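Pgp2 (PDB 6XJ6) hydrolyses peptidoglycan, probably as an LD-carboxypeptidase, and directs helical cell shape through a peptidoglycan-binding pocket on its accessory NTF2 domain. Local coordinates at residues A[65-68]-A[69-73]; A[182-185]-A[186-190]; A[189-192]-A[193-196]. All blocks are in the same frame, centred on the assembly; numbering follows the deposited sequence.

Interaction 1. Residues A[65-68]-A[69-73]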
ATOM      1  N   ASP A  65      13.169  -9.839   2.678  1.00 30.17           N
ATOM      2  CA  ASP A  65      11.826  -9.802   2.119  1.00 32.28           C
ATOM      3  C   ASP A  65      11.071 -11.079   2.492  1.00 28.34           C
ATOM      4  O   ASP A  65      11.556 -12.188   2.248  1.00 28.51           O
ATOM      5  CB  ASP A  65      11.983  -9.699   0.596  1.00 37.88           C
ATOM      6  CG  ASP A  65      10.678  -9.436  -0.137  1.00 39.49           C
ATOM      7  OD1 ASP A  65       9.904  -8.549   0.280  1.00 37.74           O
ATOM      8  OD2 ASP A  65      10.457 -10.108  -1.173  1.00 39.14           O
ATOM      9  N   LYS A  66       9.889 -10.934   3.097  1.00 27.20           N
ATOM     10  CA  LYS A  66       9.076 -12.108   3.400  1.00 25.22           C
ATOM     11  C   LYS A  66       8.582 -12.752   2.113  1.00 24.02           C
ATOM     12  O   LYS A  66       8.185 -12.067   1.168  1.00 25.35           O
ATOM     13  CB  LYS A  66       7.868 -11.761   4.278  1.00 25.43           C
ATOM     14  CG  LYS A  66       7.046 -13.023   4.651  1.00 24.86           C
ATOM     15  CD  LYS A  66       5.953 -12.762   5.683  1.00 24.80           C
ATOM     16  CE  LYS A  66       5.175 -14.044   6.015  1.00 24.73           C
ATOM     17  NZ  LYS A  66       5.999 -15.073   6.714  1.00 24.70           N
ATOM     18  N   LYS A  67       8.589 -14.077   2.096  1.00 22.86           N
ATOM     19  CA  LYS A  67       8.185 -14.832   0.917  1.00 20.92           C
ATOM     20  C   LYS A  67       7.161 -15.909   1.230  1.00 18.34           C
ATOM     21  O   LYS A  67       6.259 -16.144   0.422  1.00 19.76           O
ATOM     22  CB  LYS A  67       9.410 -15.502   0.276  1.00 25.93           C
ATOM     23  CG  LYS A  67      10.572 -14.575  -0.021  1.00 31.96           C
ATOM     24  CD  LYS A  67      10.357 -13.784  -1.289  1.00 37.29           C
ATOM     25  CE  LYS A  67      11.646 -13.106  -1.718  1.00 40.48           C
ATOM     26  NZ  LYS A  67      11.507 -12.369  -3.002  1.00 44.24           N
ATOM     27  N   ILE A  68       7.277 -16.576   2.378  1.00 19.79           N
ATOM     28  CA  ILE A  68       6.503 -17.785   2.635  1.00 19.51           C
ATOM     29  C   ILE A  68       6.114 -17.865   4.100  1.00 18.47           C
ATOM     30  O   ILE A  68       6.773 -17.305   4.980  1.00 19.71           O
ATOM     31  CB  ILE A  68       7.256 -19.080   2.238  1.00 22.13           C
ATOM     32  CG1 ILE A  68       8.607 -19.164   2.955  1.00 22.24           C
ATOM     33  CG2 ILE A  68       7.426 -19.142   0.733  1.00 22.11           C
ATOM     34  CD1 ILE A  68       9.261 -20.537   2.863  1.00 23.68           C
ATOM     35  N   GLU A  69       5.029 -18.590   4.353  1.00 19.40           N
ATOM     36  CA  GLU A  69       4.743 -19.080   5.690  1.00 20.53           C
ATOM     37  C   GLU A  69       5.953 -19.832   6.227  1.00 21.14           C
ATOM     38  O   GLU A  69       6.470 -20.752   5.582  1.00 23.16           O
ATOM     39  CB  GLU A  69       3.536 -20.020   5.618  1.00 23.79           C
ATOM     40  CG  GLU A  69       3.202 -20.743   6.918  1.00 25.94           C
ATOM     41  CD  GLU A  69       2.724 -19.809   8.003  1.00 29.74           C
ATOM     42  OE1 GLU A  69       2.303 -18.684   7.674  1.00 29.77           O
ATOM     43  OE2 GLU A  69       2.753 -20.203   9.188  1.00 35.68           O
ATOM     44  N   GLY A  70       6.415 -19.427   7.407  1.00 21.94           N
ATOM     45  CA  GLY A  70       7.476 -20.128   8.093  1.00 24.31           C
ATOM     46  C   GLY A  70       8.852 -19.506   7.984  1.00 23.41           C
ATOM     47  O   GLY A  70       9.777 -19.990   8.652  1.00 24.78           O
ATOM     48  N   ASP A  71       9.025 -18.450   7.183  1.00 21.04           N
ATOM     49  CA  ASP A  71      10.346 -17.838   7.069  1.00 20.25           C
ATOM     50  C   ASP A  71      10.643 -16.830   8.172  1.00 18.75           C
ATOM     51  O   ASP A  71      11.784 -16.368   8.267  1.00 21.62           O
ATOM     52  CB  ASP A  71      10.594 -17.244   5.670  1.00 21.11           C
ATOM     53  CG  ASP A  71       9.686 -16.065   5.328  1.00 20.76           C
ATOM     54  OD1 ASP A  71       9.050 -15.482   6.229  1.00 20.49           O
ATOM     55  OD2 ASP A  71       9.638 -15.721   4.126  1.00 19.67           O
ATOM     56  N   LEU A  72       9.664 -16.500   9.014  1.00 18.66           N
ATOM     57  CA  LEU A  72       9.855 -15.671  10.201  1.00 20.47           C
ATOM     58  C   LEU A  72      10.159 -14.215   9.878  1.00 19.74           C
ATOM     59  O   LEU A  72      10.475 -13.435  10.790  1.00 18.99           O
ATOM     60  CB  LEU A  72      10.947 -16.237  11.118  1.00 21.23           C
ATOM     61  CG  LEU A  72      10.784 -17.691  11.553  1.00 23.44           C
ATOM     62  CD1 LEU A  72      11.922 -18.059  12.488  1.00 25.34           C
ATOM     63  CD2 LEU A  72       9.437 -17.914  12.223  1.00 24.28           C
ATOM     64  N   LYS A  73      10.059 -13.813   8.620  1.00 17.00           N
ATOM     65  CA  LYS A  73      10.428 -12.462   8.238  1.00 17.01           C
ATOM     66  C   LYS A  73       9.255 -11.513   8.417  1.00 16.85           C
ATOM     67  O   LYS A  73       8.089 -11.894   8.277  1.00 16.32           O
ATOM     68  CB  LYS A  73      10.903 -12.434   6.786  1.00 17.15           C
ATOM     69  CG  LYS A  73      12.216 -13.171   6.581  1.00 19.47           C
ATOM     70  CD  LYS A  73      12.531 -13.389   5.119  1.00 22.69           C
ATOM     71  CE  LYS A  73      13.849 -14.140   4.963  1.00 27.43           C
ATOM     72  NZ  LYS A  73      14.129 -14.510   3.548  1.00 31.18           N
TER
HETATM   73  O   HOH W   1      13.916 -12.664   1.687  1.00 34.67           O
HETATM   74  O   HOH W   2       6.802 -14.165   9.130  1.00 21.17           O
HETATM   75  O   HOH W   3       3.586 -16.367   7.885  1.00 24.85           O
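D71 OD2 takes two consecutive backbone amides, K67 N at 2.8 Å and I68 N at 3.1 Å. K67 N comes in nearly along the C-O axis, whereas I68 N stands 58° out of the carboxylate plane. The carboxylate belongs to the last residue of a type II beta turn, I68 to D71, in the loop between strands 48-56 and 77-80 of the L,D-transpeptidase catalytic domain. The turn's own backbone bond, from D71 N to I68 O, is weak at 3.4 Å, which leaves the D71 side chain to supply the stronger ties. Its CG lies between the backbone N and the carbonyl carbon (chi1 66°), and this turns the group back toward residues 66-68.

The other oxygen is gripped just as fully. K73 N donates to D71 OD1 at 3.1 Å, forming an Asx turn, and from the opposite face of the plane K66 NZ makes a salt bridge to the same oxygen, also at 3.1 Å. K66 is a buried lysine that runs out extended and then bends only at its last torsion (chi4 66°), bringing NZ to I68 O at 2.9 Å as well. One water joins the ammonium to K73 O, and another lies between it and E69 OE1. The carboxylate and the carbonyl together would probably favour the charged amine.

G70 occupies the third place of the turn, where a CB would press against the carbonyl oxygen of E69. Farther back, K73 lays its CD on D65 O at 3.3 Å, and a water bridges that carbonyl to K73 NZ. D65 is itself held by charges: K111 binds OD1, while K67 NZ reaches the anti lone pair of OD2 at 3.1 Å.

Interaction 2. Residues A[182-185]-A[186-190]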
ATOM      1  N   THR A 182      -4.562   9.405 -17.448  1.00 19.80           N
ATOM      2  CA  THR A 182      -4.349   9.058 -18.848  1.00 20.75           C
ATOM      3  C   THR A 182      -4.746   7.612 -19.101  1.00 20.08           C
ATOM      4  O   THR A 182      -5.378   7.296 -20.120  1.00 21.03           O
ATOM      5  CB  THR A 182      -2.879   9.282 -19.210  1.00 21.83           C
ATOM      6  OG1 THR A 182      -2.529  10.656 -18.967  1.00 22.29           O
ATOM      7  CG2 THR A 182      -2.614   8.944 -20.679  1.00 22.28           C
ATOM      8  N   TRP A 183      -4.390   6.725 -18.172  1.00 20.22           N
ATOM      9  CA  TRP A 183      -4.823   5.334 -18.232  1.00 19.38           C
ATOM     10  C   TRP A 183      -6.343   5.232 -18.145  1.00 19.99           C
ATOM     11  O   TRP A 183      -6.967   4.474 -18.899  1.00 22.44           O
ATOM     12  CB  TRP A 183      -4.130   4.595 -17.086  1.00 18.75           C
ATOM     13  CG  TRP A 183      -4.610   3.214 -16.716  1.00 18.15           C
ATOM     14  CD1 TRP A 183      -4.325   2.037 -17.349  1.00 18.04           C
ATOM     15  CD2 TRP A 183      -5.394   2.872 -15.572  1.00 18.08           C
ATOM     16  NE1 TRP A 183      -4.909   0.991 -16.684  1.00 19.62           N
ATOM     17  CE2 TRP A 183      -5.569   1.477 -15.585  1.00 17.63           C
ATOM     18  CE3 TRP A 183      -5.971   3.616 -14.539  1.00 18.36           C
ATOM     19  CZ2 TRP A 183      -6.297   0.807 -14.602  1.00 18.08           C
ATOM     20  CZ3 TRP A 183      -6.700   2.956 -13.572  1.00 18.19           C
ATOM     21  CH2 TRP A 183      -6.858   1.563 -13.610  1.00 17.01           C
ATOM     22  N   LYS A 184      -6.957   6.012 -17.250  1.00 21.18           N
ATOM     23  CA  LYS A 184      -8.413   6.049 -17.145  1.00 21.43           C
ATOM     24  C   LYS A 184      -9.051   6.454 -18.469  1.00 22.13           C
ATOM     25  O   LYS A 184     -10.036   5.846 -18.912  1.00 21.27           O
ATOM     26  CB  LYS A 184      -8.814   7.032 -16.043  1.00 24.40           C
ATOM     27  CG  LYS A 184     -10.312   7.205 -15.841  1.00 25.76           C
ATOM     28  CD  LYS A 184     -10.583   8.255 -14.774  1.00 27.36           C
ATOM     29  CE  LYS A 184     -12.055   8.549 -14.616  1.00 32.17           C
ATOM     30  NZ  LYS A 184     -12.628   9.218 -15.820  1.00 34.71           N
ATOM     31  N   LEU A 185      -8.512   7.489 -19.114  1.00 21.46           N
ATOM     32  CA  LEU A 185      -9.083   7.943 -20.376  1.00 22.01           C
ATOM     33  C   LEU A 185      -8.954   6.871 -21.450  1.00 23.91           C
ATOM     34  O   LEU A 185      -9.866   6.683 -22.265  1.00 25.18           O
ATOM     35  CB  LEU A 185      -8.392   9.231 -20.828  1.00 23.90           C
ATOM     36  CG  LEU A 185      -8.919   9.827 -22.138  1.00 27.30           C
ATOM     37  CD1 LEU A 185     -10.377  10.234 -21.989  1.00 29.26           C
ATOM     38  CD2 LEU A 185      -8.084  11.015 -22.569  1.00 29.26           C
ATOM     39  N   ALA A 186      -7.823   6.167 -21.473  1.00 23.99           N
ATOM     40  CA  ALA A 186      -7.638   5.099 -22.449  1.00 21.99           C
ATOM     41  C   ALA A 186      -8.682   4.004 -22.264  1.00 22.79           C
ATOM     42  O   ALA A 186      -9.262   3.515 -23.241  1.00 26.22           O
ATOM     43  CB  ALA A 186      -6.229   4.524 -22.323  1.00 23.24           C
ATOM     44  N   TRP A 187      -8.933   3.602 -21.015  1.00 23.14           N
ATOM     45  CA  TRP A 187      -9.969   2.608 -20.760  1.00 25.45           C
ATOM     46  C   TRP A 187     -11.340   3.132 -21.157  1.00 25.32           C
ATOM     47  O   TRP A 187     -12.137   2.409 -21.769  1.00 27.18           O
ATOM     48  CB  TRP A 187      -9.963   2.214 -19.282  1.00 30.23           C
ATOM     49  CG  TRP A 187     -11.069   1.272 -18.920  1.00 36.55           C
ATOM     50  CD1 TRP A 187     -11.032  -0.092 -18.963  1.00 39.82           C
ATOM     51  CD2 TRP A 187     -12.383   1.622 -18.466  1.00 42.89           C
ATOM     52  NE1 TRP A 187     -12.238  -0.613 -18.563  1.00 42.83           N
ATOM     53  CE2 TRP A 187     -13.086   0.417 -18.251  1.00 44.37           C
ATOM     54  CE3 TRP A 187     -13.035   2.836 -18.220  1.00 46.72           C
ATOM     55  CZ2 TRP A 187     -14.405   0.391 -17.801  1.00 48.00           C
ATOM     56  CZ3 TRP A 187     -14.346   2.808 -17.771  1.00 49.47           C
ATOM     57  CH2 TRP A 187     -15.016   1.593 -17.566  1.00 49.60           C
ATOM     58  N   THR A 188     -11.634   4.387 -20.810  1.00 25.86           N
ATOM     59  CA  THR A 188     -12.920   4.979 -21.157  1.00 25.89           C
ATOM     60  C   THR A 188     -13.147   4.951 -22.660  1.00 28.13           C
ATOM     61  O   THR A 188     -14.262   4.681 -23.126  1.00 29.73           O
ATOM     62  CB  THR A 188     -12.974   6.424 -20.647  1.00 28.41           C
ATOM     63  OG1 THR A 188     -12.867   6.444 -19.218  1.00 28.54           O
ATOM     64  CG2 THR A 188     -14.284   7.097 -21.055  1.00 31.35           C
ATOM     65  N   ASN A 189     -12.107   5.244 -23.434  1.00 32.94           N
ATOM     66  CA  ASN A 189     -12.213   5.332 -24.882  1.00 32.47           C
ATOM     67  C   ASN A 189     -11.913   4.012 -25.577  1.00 29.43           C
ATOM     68  O   ASN A 189     -11.878   3.976 -26.810  1.00 38.52           O
ATOM     69  CB  ASN A 189     -11.276   6.421 -25.413  1.00 39.39           C
ATOM     70  CG  ASN A 189     -11.729   7.816 -25.036  1.00 49.33           C
ATOM     71  OD1 ASN A 189     -12.894   8.037 -24.709  1.00 47.93           O
ATOM     72  ND2 ASN A 189     -10.808   8.770 -25.091  1.00 55.14           N
ATOM     73  N   SER A 190     -11.705   2.932 -24.823  1.00 27.80           N
ATOM     74  CA  SER A 190     -11.384   1.631 -25.415  1.00 28.57           C
ATOM     75  C   SER A 190     -10.152   1.731 -26.312  1.00 33.10           C
ATOM     76  O   SER A 190     -10.069   1.095 -27.365  1.00 33.38           O
ATOM     77  CB  SER A 190     -12.583   1.048 -26.165  1.00 42.34           C
ATOM     78  OG  SER A 190     -13.662   0.806 -25.276  1.00 39.42           O
TER
HETATM   79  O   HOH W   4     -11.449   9.199 -18.464  1.00 32.16           O
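T188 binds K184 O twice, through its backbone N at 2.9 Å and through its hydroxyl OG1, also at 2.9 Å. Both bonds sit in the last turns of helix 170-188, which packs on the sheet of the NTF2-like domain and ends here in a Schellman motif. The amide makes the ordinary helical bond, while OG1 approaches from above the carbonyl plane, 42° out of it, so the two donors share the oxygen from different directions. The threonine torsion (chi1 -62°) sets OG1 beside its own backbone N, facing back down the helix. A water then links T188 OG1 to K184 NZ, whose chain is extended up to a final bend; that amine also donates to I231 O.

One residue further on, N189 N donates to L185 O at 2.9 Å. The N189 amide folds back over the same residue, and its ND2 lies 3.5 Å from L185 CD1, with the two side chains crossing at an angle.

Next come the residues that seat this helix end. W183 turns to the sheet, against F233, M281 and I283, and its NE1 is bonded to the hydroxyl of Y199. The W187 indole makes a cation-pi contact with K229, which also binds W187 O and S190 OG. A186 faces helix 192-196 with its small CB, itself lying 3.5 Å from W183 O. S190 is the first residue to leave helical angles, with positive phi (56°), and the backbone doubles back: S190 N donates to W187 O at 3.1 Å.

Interaction 3. Residues A[189-192]-A[193-196]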
ATOM      1  N   ASN A 189     -12.107   5.244 -23.434  1.00 32.94           N
ATOM      2  CA  ASN A 189     -12.213   5.332 -24.882  1.00 32.47           C
ATOM      3  C   ASN A 189     -11.913   4.012 -25.577  1.00 29.43           C
ATOM      4  O   ASN A 189     -11.878   3.976 -26.810  1.00 38.52           O
ATOM      5  CB  ASN A 189     -11.276   6.421 -25.413  1.00 39.39           C
ATOM      6  CG  ASN A 189     -11.729   7.816 -25.036  1.00 49.33           C
ATOM      7  OD1 ASN A 189     -12.894   8.037 -24.709  1.00 47.93           O
ATOM      8  ND2 ASN A 189     -10.808   8.770 -25.091  1.00 55.14           N
ATOM      9  N   SER A 190     -11.705   2.932 -24.823  1.00 27.80           N
ATOM     10  CA  SER A 190     -11.384   1.631 -25.415  1.00 28.57           C
ATOM     11  C   SER A 190     -10.152   1.731 -26.312  1.00 33.10           C
ATOM     12  O   SER A 190     -10.069   1.095 -27.365  1.00 33.38           O
ATOM     13  CB  SER A 190     -12.583   1.048 -26.165  1.00 42.34           C
ATOM     14  OG  SER A 190     -13.662   0.806 -25.276  1.00 39.42           O
ATOM     15  N   ASP A 191      -9.188   2.545 -25.883  1.00 31.83           N
ATOM     16  CA  ASP A 191      -7.926   2.751 -26.595  1.00 26.05           C
ATOM     17  C   ASP A 191      -6.944   1.705 -26.086  1.00 24.50           C
ATOM     18  O   ASP A 191      -6.208   1.924 -25.123  1.00 26.15           O
ATOM     19  CB  ASP A 191      -7.423   4.167 -26.344  1.00 26.82           C
ATOM     20  CG  ASP A 191      -6.081   4.447 -26.996  1.00 30.51           C
ATOM     21  OD1 ASP A 191      -5.523   3.549 -27.654  1.00 31.66           O
ATOM     22  OD2 ASP A 191      -5.578   5.583 -26.850  1.00 30.44           O
ATOM     23  N   THR A 192      -6.928   0.553 -26.756  1.00 27.45           N
ATOM     24  CA  THR A 192      -6.171  -0.596 -26.268  1.00 27.31           C
ATOM     25  C   THR A 192      -4.686  -0.279 -26.145  1.00 26.78           C
ATOM     26  O   THR A 192      -4.059  -0.576 -25.121  1.00 26.64           O
ATOM     27  CB  THR A 192      -6.383  -1.784 -27.207  1.00 36.52           C
ATOM     28  OG1 THR A 192      -7.785  -1.951 -27.463  1.00 36.04           O
ATOM     29  CG2 THR A 192      -5.826  -3.059 -26.589  1.00 48.09           C
ATOM     30  N   ASN A 193      -4.100   0.325 -27.180  1.00 30.20           N
ATOM     31  CA  ASN A 193      -2.652   0.506 -27.198  1.00 36.02           C
ATOM     32  C   ASN A 193      -2.191   1.431 -26.078  1.00 28.84           C
ATOM     33  O   ASN A 193      -1.213   1.135 -25.380  1.00 28.33           O
ATOM     34  CB  ASN A 193      -2.197   1.012 -28.564  1.00 35.89           C
ATOM     35  CG  ASN A 193      -2.341  -0.040 -29.646  1.00 41.66           C
ATOM     36  OD1 ASN A 193      -2.470  -1.228 -29.351  1.00 45.80           O
ATOM     37  ND2 ASN A 193      -2.319   0.389 -30.902  1.00 57.04           N
ATOM     38  N   THR A 194      -2.877   2.560 -25.886  1.00 25.18           N
ATOM     39  CA  THR A 194      -2.511   3.451 -24.788  1.00 24.98           C
ATOM     40  C   THR A 194      -2.719   2.769 -23.441  1.00 26.27           C
ATOM     41  O   THR A 194      -1.870   2.864 -22.547  1.00 24.62           O
ATOM     42  CB  THR A 194      -3.315   4.750 -24.871  1.00 28.42           C
ATOM     43  OG1 THR A 194      -3.080   5.380 -26.136  1.00 28.37           O
ATOM     44  CG2 THR A 194      -2.907   5.709 -23.752  1.00 27.10           C
ATOM     45  N   TYR A 195      -3.851   2.083 -23.278  1.00 23.53           N
ATOM     46  CA  TYR A 195      -4.137   1.376 -22.032  1.00 21.17           C
ATOM     47  C   TYR A 195      -3.024   0.390 -21.697  1.00 20.43           C
ATOM     48  O   TYR A 195      -2.493   0.388 -20.580  1.00 20.20           O
ATOM     49  CB  TYR A 195      -5.485   0.667 -22.180  1.00 22.25           C
ATOM     50  CG  TYR A 195      -5.889  -0.269 -21.061  1.00 20.82           C
ATOM     51  CD1 TYR A 195      -5.712  -1.641 -21.196  1.00 24.94           C
ATOM     52  CD2 TYR A 195      -6.491   0.203 -19.898  1.00 23.03           C
ATOM     53  CE1 TYR A 195      -6.094  -2.512 -20.200  1.00 23.91           C
ATOM     54  CE2 TYR A 195      -6.880  -0.667 -18.889  1.00 21.41           C
ATOM     55  CZ  TYR A 195      -6.683  -2.023 -19.054  1.00 21.74           C
ATOM     56  OH  TYR A 195      -7.065  -2.907 -18.066  1.00 26.17           O
ATOM     57  N   LEU A 196      -2.637  -0.439 -22.666  1.00 23.19           N
ATOM     58  CA  LEU A 196      -1.623  -1.459 -22.424  1.00 23.89           C
ATOM     59  C   LEU A 196      -0.243  -0.879 -22.155  1.00 24.09           C
ATOM     60  O   LEU A 196       0.584  -1.551 -21.531  1.00 24.99           O
ATOM     61  CB  LEU A 196      -1.550  -2.424 -23.608  1.00 26.26           C
ATOM     62  CG  LEU A 196      -2.780  -3.301 -23.834  1.00 26.84           C
ATOM     63  CD1 LEU A 196      -2.643  -4.082 -25.128  1.00 27.98           C
ATOM     64  CD2 LEU A 196      -2.984  -4.246 -22.655  1.00 28.93           C
TER
HETATM   65  O   HOH W   5      -5.555   1.277 -29.646  1.00 38.73           O
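A water bridges N193 N and D191 OD1, accepting from the amide and donating to the carboxylate, at 3.0 Å from each. T194 makes the direct side-chain contact. Its OG1 lies 2.6 Å from D191 OD2 and donates to it from 44° out of the carboxylate plane, while T194 N gives a weak but straight bond of 3.3 Å to D191 OD1. The two carboxylate oxygens are thus divided between hydroxyl and amide of one residue. To get there, D191 swings CG anti to its backbone N (chi1 177°), bringing the carboxylate across the first turn.

D191 is the N-cap of helix 192-196 in the NTF2-like domain, and its negative charge at this helix end should interact favourably with the amide N-H groups of the first turn. S190, just before it, is tied down by K226 on its carbonyl and K229 on its hydroxyl.

Y195 N follows with a bond to D191 O at 3.0 Å. Its buried ring meets F223 edge-to-face, and its OH is bonded to K219 NZ. L196 N binds T192 O at 2.8 Å. The two side chains lie alongside each other, pointing the same way toward helix 212-223, with T192 CG2 3.6 Å from L196 CD1.

Interactions 2 and 3 are two halves of the corner between two successive helices: they share N189 and S190, and their centres lie about 6 Å apart. The chain leaves helix 170-188 and enters helix 192-196 over a probable hydrogen bond from D191 N to A186 O (2.8 Å), the second bond of the Schellman motif. The helices also pack: W183 NE1 lies 3.4 Å from Y195 CE2, and A186 CB 3.8 Å from T194 CG2. Interaction 1 stands apart in the catalytic domain, its centre about 38 Å from those of the other two. There the K66 side chain is about 9 Å from that of C136, the predicted nucleophile; interactions 2 and 3 lie far from that site.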